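Probable zinc protease PqqL (Escherichia coli, PDB 6OFT) probably acts as a periplasmic zinc-dependent metalloendopeptidase of the M16 family, this chain being the first half of the whole protein. Local coordinates at residues E45-L50 / L167-I172; L161-N166 / P235-N240; Y260-M265 / V311-D316; A430-M435 / A450-E455. One frame throughout, in Å; residues are numbered along the deposited sequence.

How the interactions relate
From the N terminus, interaction 1 is the first to open. It closes the long loop from 45-50 to 167-172, joining two loops of the predicted zinc-binding domain. Interaction 2 opens at 161-166, before interaction 1 has closed, so the two cross. It ties the loop after helix 148-160 to 235-240, the lead-in to strand 242-248. Interaction 3 then follows in series, within the five-stranded sheet that this strand opens. It touches interaction 2 through Ala162 with Arg262 and Thr236 with Asp316. Interaction 4 comes last and closes a short connection. It packs helix 448-459 against strand 430-436, the sheet neighbour of strand 256-264 in interaction 3.

Interaction 1 (E45-L50 / L167-I172); sequences EEDNEL and LDREPI
Arg169 reaches Glu45 and Asp47 through one bend. CG lies opposite the carbonyl carbon (chi1 -67°), and the chain then folds at chi2 (-61°). The guanidinium then meets the backbone oxygen of Glu45 with its edge. Two nitrogens grip this single atom side-on: Arg169 NE is 3.0 Å from Glu45 O, and Arg169 NH2 is 3.2 Å from it. Both come from the same face of the carbonyl plane. NH2 also makes a salt bridge, 2.8 Å from Asp47 OD1, with the carboxylate and guanidinium planes 78° apart. NH1 turns back and donates to Asp168 O at 2.8 Å. Leu50 lays its CD2 methyl over one guanidinium face, 3.5 Å from Arg169 NH1. The Glu45 carboxylate points to other partners. It accepts from Gly51 N and Ala53 N, at the start of helix 52-59, which carries the predicted zinc ligand His54 and proton acceptor Glu57. Two waters link its oxygens to the other loop: one bridges OE2 to Pro171 O, the other OE1 to Glu170 O. All three guanidinium nitrogens have acceptors, so the rotation of the group is fixed. Asp47 probably offsets part of its charge, which may ease the nearness of the Arg165 guanidinium.

Interaction 2 (L161-N166 / P235-N240); sequences LANTRN and PTKAEN
The side-chain amide of Asn163 lies between Lys237 and Glu239. Lys237 CE sits over one face, 3.8 Å from Asn163 ND2. Glu239 lies to the other side, its CB 3.9 Å from the same ND2. At the amide edge, ND2 donates to Lys237 O at 3.0 Å. The donor stands above the carbonyl plane, 60° out of it. A water in the amide plane joins ND2 to Glu239 OE2. The Glu239 carboxylate also rests against Ala162, with OE2 3.5 Å from CB, and its OE1 is in a salt bridge with Arg243. Thr164 and Thr236 lie side by side, their CG2 methyls 3.7 Å apart. Thr164 OG1 donates to Leu161 O, which tightens the type II turn 161-164. Thr236 OG1 bonds Asp316 and takes a water that also serves Arg165 N. Polar bonds and waters therefore do much of the joining between the end of helix 148-160 and the approach to strand 242-248.

Interaction 3 (Y260-M265 / V311-D316); sequences YYRLPM and VKIAPD
Arg262 crosses Ile313 at about a right angle. From CB its chain runs out through CG to CD, which rests 3.9 Å from Ile313 CD1. It then bends at chi3 (-41°). NE beyond the bend is in a salt bridge with Asp429. At the tip, NH1 passes 3.7 Å from Ile313 CD1. This same NH1 donates to the backbone oxygens of Leu160 and Ala162, so the charged end is tied to the close of helix 148-160. Ile313 presents its CD1 methyl from a chi1 of 67°, with CG1 between the backbone N and the carbonyl carbon. Further on, the backbones meet directly: Met265 N donates to Asp316 O at 2.9 Å in a nearly straight bond. Pro264 CA adds a CA-H...O contact to the same Asp316 O, at 3.5 Å. The Met265 side chain lies along the other segment, with SD 4.3 Å from Lys312 CB. Strands 256-264 and 303-314 are not neighbours in the sheet, since strand 317-326 runs between them. The contact thus bridges the end of strand 256-264 and the tight hairpin 303-326. Ile313 and Ala314 both face Tyr317 there, which is a classic beta bulge.

Interaction 4 (A430-M435 / A450-E455); sequences AFWEQM and AILALE. With GOL (glycerol), chain C.
Ile451 places its CG2 methyl over the five-membered ring of Trp432. CG2 is 3.6 Å from the ring centroid and 12° off the normal, a CH-pi contact. The other branch of Ile451 runs on to CD1, which lies 3.8 Å from Gln434 NE2. At the indole edge a glycerol, probably from the crystallisation liquor, bridges strand and helix. Trp432 NE1 donates to glycerol O1 at 3.0 Å. Glu455 OE2 accepts from glycerol O1 at 2.6 Å and from glycerol O2 at 2.9 Å. Leu452 CD2 closes in on the same glycerol, 3.6 Å from its O1. The extended chain of Glu455, with CG on the far side of CB from the backbone N (chi1 -175°), carries the carboxylate to this spot. The contact packs helix 448-459 on a mixed five-stranded sheet, in which strand 430-436 lies between strands 242-248 and 256-264. The axes of the two segments pass 11.4 Å apart at 111°. Phe244 of strand 242-248 touches both the Trp432 ring and Ile451, and Met339 of helix 331-348 touches Trp432 and Glu455. Gln434 NE2 is held by the backbone oxygen of Leu446. The glycerol is also bonded to Tyr261 OH and Arg425 O.

Interaction 1 (E45-L50 / L167-I172)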
loop_
_atom_site.group_PDB
_atom_site.type_symbol
_atom_site.label_atom_id
_atom_site.label_comp_id
_atom_site.label_asym_id
_atom_site.label_seq_id
_atom_site.Cartn_x
_atom_site.Cartn_y
_atom_site.Cartn_z
ATOM N N GLU A 45 -18.030 -3.872 -4.517
ATOM C CA GLU A 45 -19.326 -3.868 -3.838
ATOM C C GLU A 45 -20.355 -3.011 -4.576
ATOM O O GLU A 45 -20.039 -1.906 -5.030
ATOM C CB GLU A 45 -19.183 -3.323 -2.412
ATOM C CG GLU A 45 -18.368 -4.183 -1.456
ATOM C CD GLU A 45 -18.037 -3.508 -0.138
ATOM O OE1 GLU A 45 -18.204 -2.271 -0.027
ATOM O OE2 GLU A 45 -17.618 -4.225 0.797
ATOM N N GLU A 46 -21.604 -3.507 -4.653
ATOM C CA GLU A 46 -22.717 -2.752 -5.233
ATOM C C GLU A 46 -23.155 -1.712 -4.191
ATOM O O GLU A 46 -22.750 -1.815 -3.026
ATOM C CB GLU A 46 -23.882 -3.693 -5.611
ATOM C CG GLU A 46 -23.590 -4.635 -6.777
ATOM C CD GLU A 46 -23.085 -4.021 -8.074
ATOM O OE1 GLU A 46 -23.517 -2.900 -8.429
ATOM O OE2 GLU A 46 -22.254 -4.678 -8.742
ATOM N N ASP A 47 -23.968 -0.707 -4.595
ATOM C CA ASP A 47 -24.462 0.360 -3.705
ATOM C C ASP A 47 -25.168 -0.150 -2.429
ATOM O O ASP A 47 -25.152 0.526 -1.402
ATOM C CB ASP A 47 -25.370 1.340 -4.481
ATOM C CG ASP A 47 -24.653 2.215 -5.508
ATOM O OD1 ASP A 47 -23.402 2.116 -5.616
ATOM O OD2 ASP A 47 -25.341 3.002 -6.200
ATOM N N ASN A 48 -25.751 -1.349 -2.487
ATOM C CA ASN A 48 -26.436 -1.963 -1.354
ATOM C C ASN A 48 -25.547 -3.002 -0.626
ATOM O O ASN A 48 -26.058 -3.792 0.170
ATOM C CB ASN A 48 -27.761 -2.584 -1.830
ATOM C CG ASN A 48 -27.596 -3.801 -2.715
ATOM O OD1 ASN A 48 -26.673 -3.902 -3.527
ATOM N ND2 ASN A 48 -28.500 -4.756 -2.573
ATOM N N GLU A 49 -24.222 -2.993 -0.899
ATOM C CA GLU A 49 -23.255 -3.934 -0.320
ATOM C C GLU A 49 -22.092 -3.261 0.408
ATOM O O GLU A 49 -21.046 -3.891 0.569
ATOM C CB GLU A 49 -22.679 -4.848 -1.420
ATOM C CG GLU A 49 -23.654 -5.832 -2.050
ATOM C CD GLU A 49 -23.058 -6.666 -3.170
ATOM O OE1 GLU A 49 -22.201 -6.152 -3.922
ATOM O OE2 GLU A 49 -23.458 -7.842 -3.306
ATOM N N LEU A 50 -22.244 -2.010 0.845
ATOM C CA LEU A 50 -21.150 -1.252 1.476
ATOM C C LEU A 50 -20.663 -1.855 2.814
ATOM O O LEU A 50 -21.332 -1.743 3.845
ATOM C CB LEU A 50 -21.501 0.239 1.606
ATOM C CG LEU A 50 -22.016 0.900 0.307
ATOM C CD1 LEU A 50 -22.449 2.322 0.544
ATOM C CD2 LEU A 50 -21.017 0.794 -0.829
ATOM N N LEU A 167 -13.035 6.558 -3.234
ATOM C CA LEU A 167 -13.719 7.591 -2.453
ATOM C C LEU A 167 -15.065 7.060 -1.900
ATOM O O LEU A 167 -15.380 7.265 -0.737
ATOM C CB LEU A 167 -13.920 8.869 -3.308
ATOM C CG LEU A 167 -14.704 10.058 -2.674
ATOM C CD1 LEU A 167 -13.878 10.762 -1.579
ATOM C CD2 LEU A 167 -15.123 11.072 -3.748
ATOM N N ASP A 168 -15.813 6.339 -2.721
ATOM C CA ASP A 168 -17.131 5.800 -2.375
ATOM C C ASP A 168 -17.119 4.373 -1.780
ATOM O O ASP A 168 -18.195 3.809 -1.538
ATOM C CB ASP A 168 -18.000 5.824 -3.647
ATOM C CG ASP A 168 -18.203 7.231 -4.188
ATOM O OD1 ASP A 168 -18.851 8.040 -3.500
ATOM O OD2 ASP A 168 -17.698 7.521 -5.297
ATOM N N ARG A 169 -15.923 3.783 -1.588
ATOM C CA ARG A 169 -15.783 2.391 -1.166
ATOM C C ARG A 169 -14.775 2.132 -0.031
ATOM O O ARG A 169 -13.986 1.186 -0.126
ATOM C CB ARG A 169 -15.456 1.501 -2.388
ATOM C CG ARG A 169 -16.582 1.382 -3.435
ATOM C CD ARG A 169 -17.842 0.761 -2.835
ATOM N NE ARG A 169 -18.916 0.566 -3.808
ATOM C CZ ARG A 169 -19.827 1.483 -4.117
ATOM N NH1 ARG A 169 -19.780 2.687 -3.562
ATOM N NH2 ARG A 169 -20.785 1.205 -4.991
ATOM N N GLU A 170 -14.864 2.886 1.082
ATOM C CA GLU A 170 -14.009 2.636 2.257
ATOM C C GLU A 170 -14.341 1.203 2.782
ATOM O O GLU A 170 -15.527 0.869 2.902
ATOM C CB GLU A 170 -14.256 3.684 3.349
ATOM C CG GLU A 170 -13.056 3.913 4.251
ATOM C CD GLU A 170 -13.366 4.450 5.638
ATOM O OE1 GLU A 170 -14.410 5.121 5.810
ATOM O OE2 GLU A 170 -12.556 4.200 6.559
ATOM N N PRO A 171 -13.325 0.330 3.018
ATOM C CA PRO A 171 -13.621 -1.077 3.375
ATOM C C PRO A 171 -14.596 -1.331 4.540
ATOM O O PRO A 171 -15.388 -2.262 4.433
ATOM C CB PRO A 171 -12.237 -1.671 3.648
ATOM C CG PRO A 171 -11.316 -0.861 2.792
ATOM C CD PRO A 171 -11.868 0.542 2.835
ATOM N N ILE A 172 -14.593 -0.520 5.608
ATOM C CA ILE A 172 -15.529 -0.715 6.733
ATOM C C ILE A 172 -17.022 -0.627 6.288
ATOM O O ILE A 172 -17.883 -1.242 6.920
ATOM C CB ILE A 172 -15.215 0.228 7.945
ATOM C CG1 ILE A 172 -15.996 -0.170 9.225
ATOM C CG2 ILE A 172 -15.442 1.716 7.604
ATOM C CD1 ILE A 172 -15.495 -1.467 9.984
HETATM O O HOH W 1 -15.668 -4.208 2.664
HETATM O O HOH W 2 -17.523 0.330 1.027
#

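Interaction 2 (L161-N166 / P235-N240)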
loop_
_atom_site.group_PDB
_atom_site.type_symbol
_atom_site.label_atom_id
_atom_site.label_comp_id
_atom_site.label_asym_id
_atom_site.label_seq_id
_atom_site.Cartn_x
_atom_site.Cartn_y
_atom_site.Cartn_z
ATOM N N LEU A 161 -8.679 11.600 -2.717
ATOM C CA LEU A 161 -9.372 10.592 -3.519
ATOM C C LEU A 161 -10.433 11.140 -4.480
ATOM O O LEU A 161 -11.306 10.384 -4.910
ATOM C CB LEU A 161 -9.982 9.500 -2.608
ATOM C CG LEU A 161 -9.085 8.841 -1.526
ATOM C CD1 LEU A 161 -9.807 7.687 -0.878
ATOM C CD2 LEU A 161 -7.752 8.357 -2.091
ATOM N N ALA A 162 -10.348 12.430 -4.864
ATOM C CA ALA A 162 -11.310 12.998 -5.821
ATOM C C ALA A 162 -11.314 12.167 -7.120
ATOM O O ALA A 162 -10.250 11.764 -7.595
ATOM C CB ALA A 162 -10.942 14.438 -6.136
ATOM N N ASN A 163 -12.511 11.841 -7.638
ATOM C CA ASN A 163 -12.721 11.094 -8.889
ATOM C C ASN A 163 -12.189 9.648 -8.886
ATOM O O ASN A 163 -11.908 9.103 -9.949
ATOM C CB ASN A 163 -12.164 11.871 -10.090
ATOM C CG ASN A 163 -12.729 13.256 -10.260
ATOM O OD1 ASN A 163 -13.863 13.545 -9.888
ATOM N ND2 ASN A 163 -11.944 14.141 -10.830
ATOM N N THR A 164 -12.095 9.014 -7.705
ATOM C CA THR A 164 -11.691 7.608 -7.607
ATOM C C THR A 164 -12.916 6.799 -7.168
ATOM O O THR A 164 -13.781 7.338 -6.485
ATOM C CB THR A 164 -10.558 7.401 -6.581
ATOM O OG1 THR A 164 -11.042 7.692 -5.285
ATOM C CG2 THR A 164 -9.323 8.229 -6.860
ATOM N N ARG A 165 -12.961 5.494 -7.489
ATOM C CA ARG A 165 -14.028 4.618 -6.985
ATOM C C ARG A 165 -13.789 4.405 -5.453
ATOM O O ARG A 165 -14.747 4.246 -4.693
ATOM C CB ARG A 165 -14.038 3.289 -7.770
ATOM C CG ARG A 165 -14.908 2.178 -7.198
ATOM C CD ARG A 165 -16.400 2.412 -7.317
ATOM N NE ARG A 165 -17.091 1.143 -7.127
ATOM C CZ ARG A 165 -18.347 0.902 -7.476
ATOM N NH1 ARG A 165 -19.090 1.860 -8.020
ATOM N NH2 ARG A 165 -18.869 -0.301 -7.297
ATOM N N ASN A 166 -12.499 4.460 -5.027
ATOM C CA ASN A 166 -12.007 4.359 -3.645
ATOM C C ASN A 166 -12.702 5.349 -2.716
ATOM O O ASN A 166 -12.931 5.028 -1.544
ATOM C CB ASN A 166 -10.481 4.604 -3.607
ATOM C CG ASN A 166 -9.709 3.635 -4.462
ATOM O OD1 ASN A 166 -9.815 3.643 -5.684
ATOM N ND2 ASN A 166 -8.931 2.757 -3.840
ATOM N N PRO A 235 -11.337 3.973 -14.141
ATOM C CA PRO A 235 -10.204 4.885 -14.362
ATOM C C PRO A 235 -10.375 6.203 -13.604
ATOM O O PRO A 235 -11.463 6.806 -13.621
ATOM C CB PRO A 235 -10.190 5.085 -15.889
ATOM C CG PRO A 235 -11.023 3.947 -16.444
ATOM C CD PRO A 235 -12.072 3.723 -15.398
ATOM N N THR A 236 -9.313 6.607 -12.871
ATOM C CA THR A 236 -9.300 7.850 -12.095
ATOM C C THR A 236 -9.231 9.025 -13.067
ATOM O O THR A 236 -8.520 8.959 -14.068
ATOM C CB THR A 236 -8.162 7.841 -11.061
ATOM O OG1 THR A 236 -8.308 6.714 -10.185
ATOM C CG2 THR A 236 -8.090 9.127 -10.247
ATOM N N LYS A 237 -10.011 10.073 -12.795
ATOM C CA LYS A 237 -10.063 11.258 -13.653
ATOM C C LYS A 237 -9.361 12.411 -12.947
ATOM O O LYS A 237 -9.540 12.596 -11.741
ATOM C CB LYS A 237 -11.527 11.611 -13.989
ATOM C CG LYS A 237 -11.679 12.669 -15.093
ATOM C CD LYS A 237 -13.117 13.174 -15.273
ATOM C CE LYS A 237 -13.522 14.264 -14.297
ATOM N NZ LYS A 237 -12.829 15.555 -14.559
ATOM N N ALA A 238 -8.555 13.186 -13.688
ATOM C CA ALA A 238 -7.847 14.329 -13.112
ATOM C C ALA A 238 -8.837 15.381 -12.628
ATOM O O ALA A 238 -9.921 15.513 -13.197
ATOM C CB ALA A 238 -6.914 14.943 -14.141
ATOM N N GLU A 239 -8.473 16.107 -11.566
ATOM C CA GLU A 239 -9.264 17.232 -11.065
ATOM C C GLU A 239 -8.337 18.433 -11.213
ATOM O O GLU A 239 -7.486 18.673 -10.352
ATOM C CB GLU A 239 -9.699 17.035 -9.611
ATOM C CG GLU A 239 -10.660 18.135 -9.188
ATOM C CD GLU A 239 -11.388 17.805 -7.914
ATOM O OE1 GLU A 239 -10.921 18.250 -6.843
ATOM O OE2 GLU A 239 -12.403 17.075 -7.981
ATOM N N ASN A 240 -8.465 19.139 -12.347
ATOM C CA ASN A 240 -7.632 20.270 -12.752
ATOM C C ASN A 240 -8.005 21.569 -12.036
ATOM O O ASN A 240 -8.391 22.559 -12.657
ATOM C CB ASN A 240 -7.651 20.401 -14.279
ATOM C CG ASN A 240 -7.149 19.124 -14.919
ATOM O OD1 ASN A 240 -6.241 18.465 -14.405
ATOM N ND2 ASN A 240 -7.757 18.714 -16.011
HETATM O O HOH W 3 -13.271 16.999 -11.026
HETATM O O HOH W 4 -10.697 5.063 -9.510
#

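Interaction 3 (Y260-M265 / V311-D316)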
loop_
_atom_site.group_PDB
_atom_site.type_symbol
_atom_site.label_atom_id
_atom_site.label_comp_id
_atom_site.label_asym_id
_atom_site.label_seq_id
_atom_site.Cartn_x
_atom_site.Cartn_y
_atom_site.Cartn_z
ATOM N N TYR A 260 0.523 18.559 -2.271
ATOM C CA TYR A 260 0.214 17.251 -2.838
ATOM C C TYR A 260 -0.112 17.389 -4.314
ATOM O O TYR A 260 -0.902 18.256 -4.687
ATOM C CB TYR A 260 -1.025 16.656 -2.155
ATOM C CG TYR A 260 -0.814 16.089 -0.765
ATOM C CD1 TYR A 260 -0.727 16.926 0.345
ATOM C CD2 TYR A 260 -0.814 14.713 -0.544
ATOM C CE1 TYR A 260 -0.583 16.411 1.632
ATOM C CE2 TYR A 260 -0.659 14.185 0.740
ATOM C CZ TYR A 260 -0.510 15.039 1.821
ATOM O OH TYR A 260 -0.347 14.528 3.087
ATOM N N TYR A 261 0.482 16.546 -5.113
ATOM C CA TYR A 261 0.187 16.445 -6.557
ATOM C C TYR A 261 -0.464 15.071 -6.779
ATOM O O TYR A 261 -0.101 14.169 -6.070
ATOM C CB TYR A 261 1.452 16.586 -7.401
ATOM C CG TYR A 261 2.040 17.968 -7.496
ATOM C CD1 TYR A 261 1.495 18.924 -8.325
ATOM C CD2 TYR A 261 3.157 18.318 -6.771
ATOM C CE1 TYR A 261 2.024 20.192 -8.432
ATOM C CE2 TYR A 261 3.707 19.580 -6.867
ATOM C CZ TYR A 261 3.134 20.524 -7.693
ATOM O OH TYR A 261 3.649 21.772 -7.809
ATOM N N ARG A 262 -1.398 14.931 -7.687
ATOM C CA ARG A 262 -2.026 13.643 -7.982
ATOM C C ARG A 262 -1.710 13.334 -9.436
ATOM O O ARG A 262 -1.817 14.208 -10.290
ATOM C CB ARG A 262 -3.546 13.646 -7.732
ATOM C CG ARG A 262 -3.982 14.043 -6.310
ATOM C CD ARG A 262 -5.439 13.678 -6.027
ATOM N NE ARG A 262 -6.316 13.967 -7.168
ATOM C CZ ARG A 262 -7.337 13.208 -7.549
ATOM N NH1 ARG A 262 -7.658 12.116 -6.859
ATOM N NH2 ARG A 262 -8.053 13.536 -8.615
ATOM N N LEU A 263 -1.288 12.106 -9.715
ATOM C CA LEU A 263 -0.881 11.743 -11.083
ATOM C C LEU A 263 -1.034 10.242 -11.349
ATOM O O LEU A 263 -1.004 9.467 -10.388
ATOM C CB LEU A 263 0.593 12.182 -11.326
ATOM C CG LEU A 263 1.694 11.544 -10.449
ATOM C CD1 LEU A 263 3.005 11.491 -11.188
ATOM C CD2 LEU A 263 1.886 12.304 -9.133
ATOM N N PRO A 264 -1.099 9.801 -12.630
ATOM C CA PRO A 264 -1.184 8.352 -12.899
ATOM C C PRO A 264 -0.024 7.567 -12.310
ATOM O O PRO A 264 1.092 8.088 -12.168
ATOM C CB PRO A 264 -1.171 8.274 -14.434
ATOM C CG PRO A 264 -1.723 9.586 -14.878
ATOM C CD PRO A 264 -1.158 10.575 -13.894
ATOM N N MET A 265 -0.301 6.326 -11.921
ATOM C CA MET A 265 0.731 5.459 -11.383
ATOM C C MET A 265 0.999 4.359 -12.399
ATOM O O MET A 265 0.079 3.612 -12.735
ATOM C CB MET A 265 0.315 4.863 -10.038
ATOM C CG MET A 265 1.381 3.971 -9.442
ATOM S SD MET A 265 0.997 3.563 -7.755
ATOM C CE MET A 265 2.451 4.214 -6.936
ATOM N N VAL A 311 2.515 8.024 -2.680
ATOM C CA VAL A 311 1.538 7.110 -2.080
ATOM C C VAL A 311 0.528 6.664 -3.143
ATOM O O VAL A 311 0.132 7.477 -3.978
ATOM C CB VAL A 311 0.875 7.697 -0.783
ATOM C CG1 VAL A 311 0.066 8.967 -1.060
ATOM C CG2 VAL A 311 0.025 6.655 -0.049
ATOM N N LYS A 312 0.139 5.366 -3.128
ATOM C CA LYS A 312 -0.895 4.814 -4.004
ATOM C C LYS A 312 -2.241 5.352 -3.505
ATOM O O LYS A 312 -2.498 5.318 -2.296
ATOM C CB LYS A 312 -0.881 3.272 -3.941
ATOM C CG LYS A 312 -1.999 2.590 -4.726
ATOM C CD LYS A 312 -2.017 1.094 -4.458
ATOM C CE LYS A 312 -3.324 0.455 -4.856
ATOM N NZ LYS A 312 -3.270 -1.021 -4.699
ATOM N N ILE A 313 -3.089 5.890 -4.418
ATOM C CA ILE A 313 -4.391 6.435 -4.017
ATOM C C ILE A 313 -5.553 5.648 -4.644
ATOM O O ILE A 313 -6.676 5.718 -4.153
ATOM C CB ILE A 313 -4.510 7.975 -4.245
ATOM C CG1 ILE A 313 -4.494 8.354 -5.749
ATOM C CG2 ILE A 313 -3.430 8.747 -3.436
ATOM C CD1 ILE A 313 -4.897 9.815 -6.062
ATOM N N ALA A 314 -5.273 4.914 -5.733
ATOM C CA ALA A 314 -6.232 4.097 -6.480
ATOM C C ALA A 314 -5.406 3.046 -7.284
ATOM O O ALA A 314 -4.182 3.214 -7.350
ATOM C CB ALA A 314 -7.028 4.994 -7.426
ATOM N N PRO A 315 -5.999 1.971 -7.894
ATOM C CA PRO A 315 -5.157 1.009 -8.655
ATOM C C PRO A 315 -4.311 1.634 -9.783
ATOM O O PRO A 315 -3.252 1.111 -10.100
ATOM C CB PRO A 315 -6.180 -0.002 -9.214
ATOM C CG PRO A 315 -7.371 0.108 -8.299
ATOM C CD PRO A 315 -7.425 1.568 -7.922
ATOM N N ASP A 316 -4.772 2.756 -10.381
ATOM C CA ASP A 316 -4.092 3.421 -11.506
ATOM C C ASP A 316 -3.459 4.773 -11.157
ATOM O O ASP A 316 -3.032 5.479 -12.066
ATOM C CB ASP A 316 -5.131 3.646 -12.621
ATOM C CG ASP A 316 -6.293 4.570 -12.255
ATOM O OD1 ASP A 316 -6.481 4.848 -11.048
ATOM O OD2 ASP A 316 -7.009 5.015 -13.176
#

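Interaction 4 (A430-M435 / A450-E455)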
loop_
_atom_site.group_PDB
_atom_site.type_symbol
_atom_site.label_atom_id
_atom_site.label_comp_id
_atom_site.label_asym_id
_atom_site.label_seq_id
_atom_site.Cartn_x
_atom_site.Cartn_y
_atom_site.Cartn_z
ATOM N N ALA A 430 -3.688 19.423 -7.872
ATOM C CA ALA A 430 -2.895 19.684 -6.660
ATOM C C ALA A 430 -3.684 20.271 -5.491
ATOM O O ALA A 430 -4.735 20.814 -5.746
ATOM C CB ALA A 430 -1.726 20.567 -6.984
ATOM N N PHE A 431 -3.145 20.142 -4.284
ATOM C CA PHE A 431 -3.742 20.760 -3.113
ATOM C C PHE A 431 -2.703 21.086 -2.040
ATOM O O PHE A 431 -1.774 20.304 -1.810
ATOM C CB PHE A 431 -4.936 19.956 -2.546
ATOM C CG PHE A 431 -4.639 18.621 -1.905
ATOM C CD1 PHE A 431 -4.726 17.439 -2.644
ATOM C CD2 PHE A 431 -4.354 18.530 -0.544
ATOM C CE1 PHE A 431 -4.507 16.198 -2.036
ATOM C CE2 PHE A 431 -4.111 17.289 0.059
ATOM C CZ PHE A 431 -4.212 16.131 -0.685
ATOM N N TRP A 432 -2.876 22.242 -1.428
ATOM C CA TRP A 432 -2.063 22.719 -0.286
ATOM C C TRP A 432 -2.716 22.237 0.999
ATOM O O TRP A 432 -3.915 22.296 1.086
ATOM C CB TRP A 432 -1.947 24.240 -0.272
ATOM C CG TRP A 432 -0.978 24.754 -1.278
ATOM C CD1 TRP A 432 -1.272 25.223 -2.509
ATOM C CD2 TRP A 432 0.446 24.812 -1.149
ATOM N NE1 TRP A 432 -0.130 25.579 -3.148
ATOM C CE2 TRP A 432 0.942 25.335 -2.350
ATOM C CE3 TRP A 432 1.346 24.485 -0.140
ATOM C CZ2 TRP A 432 2.298 25.535 -2.573
ATOM C CZ3 TRP A 432 2.681 24.685 -0.359
ATOM C CH2 TRP A 432 3.155 25.191 -1.563
ATOM N N GLU A 433 -1.937 21.799 1.948
ATOM C CA GLU A 433 -2.492 21.344 3.205
ATOM C C GLU A 433 -1.654 21.759 4.406
ATOM O O GLU A 433 -0.443 21.575 4.412
ATOM C CB GLU A 433 -2.659 19.820 3.170
ATOM C CG GLU A 433 -3.345 19.230 4.387
ATOM C CD GLU A 433 -3.063 17.751 4.484
ATOM O OE1 GLU A 433 -3.824 16.967 3.876
ATOM O OE2 GLU A 433 -2.058 17.376 5.127
ATOM N N GLN A 434 -2.320 22.276 5.435
ATOM C CA GLN A 434 -1.687 22.627 6.696
ATOM C C GLN A 434 -2.307 21.816 7.808
ATOM O O GLN A 434 -3.504 21.558 7.786
ATOM C CB GLN A 434 -1.791 24.124 6.997
ATOM C CG GLN A 434 -0.713 24.931 6.274
ATOM C CD GLN A 434 -1.001 26.403 6.265
ATOM O OE1 GLN A 434 -0.256 27.210 6.820
ATOM N NE2 GLN A 434 -2.079 26.789 5.617
ATOM N N MET A 435 -1.491 21.426 8.784
ATOM C CA MET A 435 -1.937 20.658 9.940
ATOM C C MET A 435 -1.639 21.465 11.180
ATOM O O MET A 435 -0.526 21.965 11.325
ATOM C CB MET A 435 -1.262 19.284 9.967
ATOM C CG MET A 435 -1.851 18.334 8.950
ATOM S SD MET A 435 -1.013 16.741 8.841
ATOM C CE MET A 435 -1.468 15.998 10.463
ATOM N N ALA A 450 -2.259 34.069 0.917
ATOM C CA ALA A 450 -0.941 34.236 1.514
ATOM C C ALA A 450 0.025 33.180 0.989
ATOM O O ALA A 450 1.183 33.506 0.734
ATOM C CB ALA A 450 -1.036 34.164 3.031
ATOM N N ILE A 451 -0.446 31.925 0.818
ATOM C CA ILE A 451 0.361 30.807 0.306
ATOM C C ILE A 451 0.848 31.158 -1.100
ATOM O O ILE A 451 2.051 31.068 -1.383
ATOM C CB ILE A 451 -0.428 29.446 0.327
ATOM C CG1 ILE A 451 -0.638 28.922 1.777
ATOM C CG2 ILE A 451 0.274 28.388 -0.546
ATOM C CD1 ILE A 451 -1.586 27.719 1.954
ATOM N N LEU A 452 -0.066 31.574 -1.948
ATOM C CA LEU A 452 0.252 31.897 -3.361
ATOM C C LEU A 452 1.046 33.203 -3.458
ATOM O O LEU A 452 1.817 33.282 -4.374
ATOM C CB LEU A 452 -1.018 31.900 -4.206
ATOM C CG LEU A 452 -1.762 30.572 -4.293
ATOM C CD1 LEU A 452 -2.734 30.577 -5.442
ATOM C CD2 LEU A 452 -0.812 29.393 -4.414
ATOM N N ALA A 453 0.884 34.162 -2.548
ATOM C CA ALA A 453 1.696 35.388 -2.606
ATOM C C ALA A 453 3.144 35.035 -2.242
ATOM O O ALA A 453 4.081 35.629 -2.780
ATOM C CB ALA A 453 1.154 36.443 -1.649
ATOM N N LEU A 454 3.320 34.050 -1.343
ATOM C CA LEU A 454 4.632 33.566 -0.941
ATOM C C LEU A 454 5.278 32.802 -2.100
ATOM O O LEU A 454 6.473 32.954 -2.340
ATOM C CB LEU A 454 4.525 32.708 0.329
ATOM C CG LEU A 454 5.842 32.407 1.065
ATOM C CD1 LEU A 454 6.528 33.713 1.583
ATOM C CD2 LEU A 454 5.615 31.406 2.197
ATOM N N GLU A 455 4.493 32.087 -2.863
ATOM C CA GLU A 455 4.995 31.348 -4.043
ATOM C C GLU A 455 5.442 32.364 -5.098
ATOM O O GLU A 455 6.514 32.208 -5.622
ATOM C CB GLU A 455 3.905 30.420 -4.572
ATOM C CG GLU A 455 4.335 29.518 -5.702
ATOM C CD GLU A 455 3.203 28.676 -6.249
ATOM O OE1 GLU A 455 2.502 29.143 -7.106
ATOM O OE2 GLU A 455 3.008 27.600 -5.780
HETATM C C1 GOL C . 0.789 25.210 -6.382
HETATM O O1 GOL C . 0.659 26.503 -5.933
HETATM C C2 GOL C . 1.075 25.230 -7.863
HETATM O O2 GOL C . 2.335 25.869 -8.027
HETATM C C3 GOL C . 0.995 23.802 -8.361
HETATM O O3 GOL C . 2.218 23.377 -8.833
#